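PDB 2PRR: alkylhydroperoxidase AhpD core: uncharacterized peroxidase-related protein from Ralstonia eutropha, which probably acts as a peroxidase of the AhpD-like carboxymuconolactone decarboxylase family, reducing peroxides, though its own substrate and reaction have not been established. Local coordinates for residues Met76-Val79 with Ala80-Ala84; Trp160-Ala163 with Ala164-Phe168. One frame throughout, in Å; residues are numbered along the deposited sequence.

Interaction 1 (Met76-Val79 with Ala80-Ala84); sequences MIVV and ATSAA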
loop_
_atom_site.group_PDB
_atom_site.type_symbol
_atom_site.label_atom_id
_atom_site.label_comp_id
_atom_site.label_asym_id
_atom_site.label_seq_id
_atom_site.Cartn_x
_atom_site.Cartn_y
_atom_site.Cartn_z
HETATM N N MSE D 76 13.509 0.553 22.769
HETATM C CA MSE D 76 12.274 1.151 22.308
HETATM C C MSE D 76 12.279 1.160 20.778
HETATM O O MSE D 76 11.291 0.798 20.139
HETATM C CB MSE D 76 12.158 2.554 22.911
HETATM C CG MSE D 76 10.779 3.126 23.022
HETATM SE SE MSE D 76 10.839 4.787 23.919
HETATM C CE MSE D 76 11.788 4.305 25.726
ATOM N N ILE D 77 13.419 1.517 20.192
ATOM C CA ILE D 77 13.573 1.495 18.741
ATOM C C ILE D 77 13.335 0.082 18.186
ATOM O O ILE D 77 12.675 -0.100 17.150
ATOM C CB ILE D 77 14.950 2.027 18.300
ATOM C CG1 ILE D 77 15.109 3.496 18.733
ATOM C CG2 ILE D 77 15.105 1.913 16.742
ATOM C CD1 ILE D 77 16.451 4.139 18.466
ATOM N N VAL D 78 13.840 -0.922 18.882
ATOM C CA VAL D 78 13.677 -2.297 18.425
ATOM C C VAL D 78 12.234 -2.729 18.450
ATOM O O VAL D 78 11.749 -3.421 17.515
ATOM C CB VAL D 78 14.448 -3.312 19.291
ATOM C CG1 VAL D 78 14.236 -4.737 18.731
ATOM C CG2 VAL D 78 15.916 -2.938 19.363
ATOM N N VAL D 79 11.532 -2.319 19.496
ATOM C CA VAL D 79 10.164 -2.744 19.638
ATOM C C VAL D 79 9.243 -2.135 18.528
ATOM O O VAL D 79 8.407 -2.861 18.008
ATOM C CB VAL D 79 9.609 -2.489 21.065
ATOM C CG1 VAL D 79 8.206 -2.979 21.176
ATOM C CG2 VAL D 79 10.481 -3.216 22.153
ATOM N N ALA D 80 9.411 -0.856 18.193
ATOM C CA ALA D 80 8.531 -0.213 17.195
ATOM C C ALA D 80 8.791 -0.709 15.794
ATOM O O ALA D 80 7.863 -0.880 15.013
ATOM C CB ALA D 80 8.637 1.312 17.254
ATOM N N THR D 81 10.063 -0.918 15.471
ATOM C CA THR D 81 10.482 -1.373 14.149
ATOM C C THR D 81 10.119 -2.835 13.924
ATOM O O THR D 81 9.620 -3.200 12.835
ATOM C CB THR D 81 11.973 -1.059 13.899
ATOM O OG1 THR D 81 12.834 -1.664 14.904
ATOM C CG2 THR D 81 12.155 0.459 13.890
ATOM N N SER D 82 10.276 -3.630 14.979
ATOM C CA SER D 82 9.930 -5.054 15.011
ATOM C C SER D 82 8.448 -5.272 14.939
ATOM O O SER D 82 7.966 -6.250 14.351
ATOM C CB SER D 82 10.410 -5.676 16.314
ATOM O OG SER D 82 11.763 -5.344 16.543
ATOM N N ALA D 83 7.730 -4.393 15.614
ATOM C CA ALA D 83 6.299 -4.412 15.586
ATOM C C ALA D 83 5.857 -4.155 14.130
ATOM O O ALA D 83 4.991 -4.866 13.641
ATOM C CB ALA D 83 5.715 -3.387 16.559
ATOM N N ALA D 84 6.475 -3.193 13.443
ATOM C CA ALA D 84 6.176 -2.882 11.978
ATOM C C ALA D 84 6.433 -4.024 11.001
ATOM O O ALA D 84 5.789 -4.118 9.959
ATOM C CB ALA D 84 6.995 -1.754 11.550
#
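Within helix 71-84, Thr81 turns back on Ile77 one turn earlier and doubles the ordinary i to i+4 backbone bond. The amide N of Thr81 lies 3.2 Å from Ile77 O, and the hydroxyl OG1 of Thr81 gives the same oxygen a second hydrogen bond of 2.7 Å. The two donors arrive from opposite faces of the Ile77 carbonyl plane, and the hydroxyl is tilted 27° from that plane. A chi1 of 58° makes this possible, since it sets OG1 of Thr81 between the backbone N and the carbonyl carbon, facing back along the helix. The methyl branch of Thr81 settles beside the same carbonyl, with CG2 3.3 Å from Ile77 O, whereas the two CG2 methyls of Ile77 and Thr81 meet loosely at 4.4 Å. Regular helical bonds continue on either side of this pair: Ala80 N to selenomethionine Met76 O at 3.2 Å, and Ala83 N to Val79 O at 2.9 Å. The placing of Ser82 OG against Val78 O is doubtful in the model. Most of these residues are buried: Val78 touches His94 and Ser82 touches Cys90, while Ile77 packs on helix 156-179. The threonine bond is common in buried helices; packing beside the helix that carries the second cysteine and the histidine of the CxxCxxxH sequence is consistent with the all-helical AhpD fold.

Interaction 2 (Trp160-Ala163 with Ala164-Phe168); sequences WDIA and AITAF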
loop_
_atom_site.group_PDB
_atom_site.type_symbol
_atom_site.label_atom_id
_atom_site.label_comp_id
_atom_site.label_asym_id
_atom_site.label_seq_id
_atom_site.Cartn_x
_atom_site.Cartn_y
_atom_site.Cartn_z
ATOM N N TRP D 160 22.609 8.518 13.599
ATOM C CA TRP D 160 23.265 7.305 13.056
ATOM C C TRP D 160 22.986 6.086 13.963
ATOM O O TRP D 160 22.788 4.963 13.477
ATOM C CB TRP D 160 24.781 7.541 12.913
ATOM C CG TRP D 160 25.628 6.386 12.401
ATOM C CD1 TRP D 160 25.784 5.154 12.981
ATOM C CD2 TRP D 160 26.508 6.390 11.250
ATOM N NE1 TRP D 160 26.642 4.388 12.234
ATOM C CE2 TRP D 160 27.118 5.125 11.185
ATOM C CE3 TRP D 160 26.837 7.336 10.284
ATOM C CZ2 TRP D 160 28.028 4.786 10.192
ATOM C CZ3 TRP D 160 27.733 6.989 9.293
ATOM C CH2 TRP D 160 28.310 5.734 9.249
ATOM N N ASP D 161 22.993 6.304 15.270
ATOM C CA ASP D 161 22.709 5.250 16.220
ATOM C C ASP D 161 21.297 4.686 16.048
ATOM O O ASP D 161 21.099 3.471 16.092
ATOM C CB ASP D 161 22.894 5.770 17.638
ATOM C CG ASP D 161 24.367 6.011 17.999
ATOM O OD1 ASP D 161 25.249 5.544 17.271
ATOM O OD2 ASP D 161 24.637 6.649 19.032
ATOM N N ILE D 162 20.325 5.578 15.864
ATOM C CA ILE D 162 18.911 5.192 15.629
ATOM C C ILE D 162 18.820 4.322 14.394
ATOM O O ILE D 162 18.337 3.211 14.461
ATOM C CB ILE D 162 17.982 6.444 15.445
ATOM C CG1 ILE D 162 17.908 7.250 16.741
ATOM C CG2 ILE D 162 16.537 6.036 14.958
ATOM C CD1 ILE D 162 17.407 8.664 16.571
ATOM N N ALA D 163 19.293 4.880 13.283
ATOM C CA ALA D 163 19.323 4.237 11.984
ATOM C C ALA D 163 20.066 2.896 11.990
ATOM O O ALA D 163 19.587 1.929 11.403
ATOM C CB ALA D 163 19.911 5.192 10.949
ATOM N N ALA D 164 21.201 2.817 12.689
ATOM C CA ALA D 164 21.948 1.579 12.770
ATOM C C ALA D 164 21.148 0.468 13.464
ATOM O O ALA D 164 21.070 -0.656 12.976
ATOM C CB ALA D 164 23.288 1.817 13.490
ATOM N N ILE D 165 20.581 0.793 14.619
ATOM C CA ILE D 165 19.741 -0.132 15.404
ATOM C C ILE D 165 18.560 -0.583 14.525
ATOM O O ILE D 165 18.267 -1.756 14.399
ATOM C CB ILE D 165 19.250 0.589 16.649
ATOM C CG1 ILE D 165 20.405 0.691 17.673
ATOM C CG2 ILE D 165 18.068 -0.108 17.231
ATOM C CD1 ILE D 165 20.090 1.537 18.828
ATOM N N THR D 166 17.883 0.367 13.909
ATOM C CA THR D 166 16.799 0.002 12.993
ATOM C C THR D 166 17.370 -1.026 11.991
ATOM O O THR D 166 16.851 -2.128 11.875
ATOM C CB THR D 166 16.249 1.238 12.278
ATOM O OG1 THR D 166 15.819 2.210 13.240
ATOM C CG2 THR D 166 15.088 0.869 11.328
ATOM N N ALA D 167 18.486 -0.687 11.347
ATOM C CA ALA D 167 19.086 -1.527 10.308
ATOM C C ALA D 167 19.419 -2.934 10.755
ATOM O O ALA D 167 19.075 -3.891 10.085
ATOM C CB ALA D 167 20.304 -0.850 9.710
ATOM N N PHE D 168 20.070 -3.067 11.895
ATOM C CA PHE D 168 20.450 -4.366 12.373
ATOM C C PHE D 168 19.277 -5.231 12.847
ATOM O O PHE D 168 19.270 -6.439 12.620
ATOM C CB PHE D 168 21.484 -4.235 13.491
ATOM C CG PHE D 168 21.774 -5.532 14.152
ATOM C CD1 PHE D 168 22.558 -6.476 13.513
ATOM C CD2 PHE D 168 21.217 -5.836 15.388
ATOM C CE1 PHE D 168 22.816 -7.697 14.109
ATOM C CE2 PHE D 168 21.487 -7.052 16.005
ATOM C CZ PHE D 168 22.291 -7.977 15.360
#
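Trp160 and Ala164 open a run of i to i+4 contacts in helix 156-179, a long helix of the all-helical AhpD-like fold that here serves both the core of its own subunit and the interface with a second one. The tight part is the polar, backbone-centred one. Thr166 N reaches Ile162 O at 2.9 Å in a nearly straight bond (N-H...O 173°), lying in the carbonyl plane. Thr166 OG1 adds a second hydrogen bond to that oxygen, 3.0 Å long, but from above the plane, 46° out of it and not on a lone pair. Because this hydroxyl stands beside the backbone N of Thr166 (chi1 -56°), it can fold back onto Ile162 O while CG2 lies anti to the backbone N. Ala167 N makes a 2.8 Å hydrogen bond to Ala163 O.

Side-chain packing along the same turns is looser. CD1 of the Trp160 indole approaches the Ala164 methyl obliquely, CB lying 4.2 Å away, and CG2 of Ile162 stays 4.3 Å from OG1 of Thr166. This loose side is nevertheless buried, and neighbours outside these turns fill it. In the second subunit, Glu51 accepts a hydrogen bond from NE1 of Trp160, and Arg48 makes a cation-pi contact with the indole. Asp161 is likewise shared, paired with Lys65 of its own chain and Arg48 of the second subunit, a pattern likely to favour its carboxylate form. Much closer to the backbone lies the Ile165 side chain, whose CG1 rests 3.3 Å from Asp161 O.

How the interactions relate
Interaction 1 and interaction 2 lie in series along the chain, on two helices whose buried sides meet; their centres are 11 Å apart. Ile77 is the main bridge. Its CG2 methyl lies 3.6 Å from Thr166 OG1, and its CD1 comes within 3.8 Å of Ile162 CG1. The two threonines that bond back to their own helices also meet, Thr81 CG2 standing 3.9 Å from Thr166 CG2. Residues 76-84 also touch helices 88-102, 107-114 and 122-137. The side chain of Val78 is about 5 Å from a bound di(hydroxyethyl)ether molecule, against about 10 Å for Ile165. Trp160, Asp161, Ala163, Ala164 and Ala167 contact the second subunit.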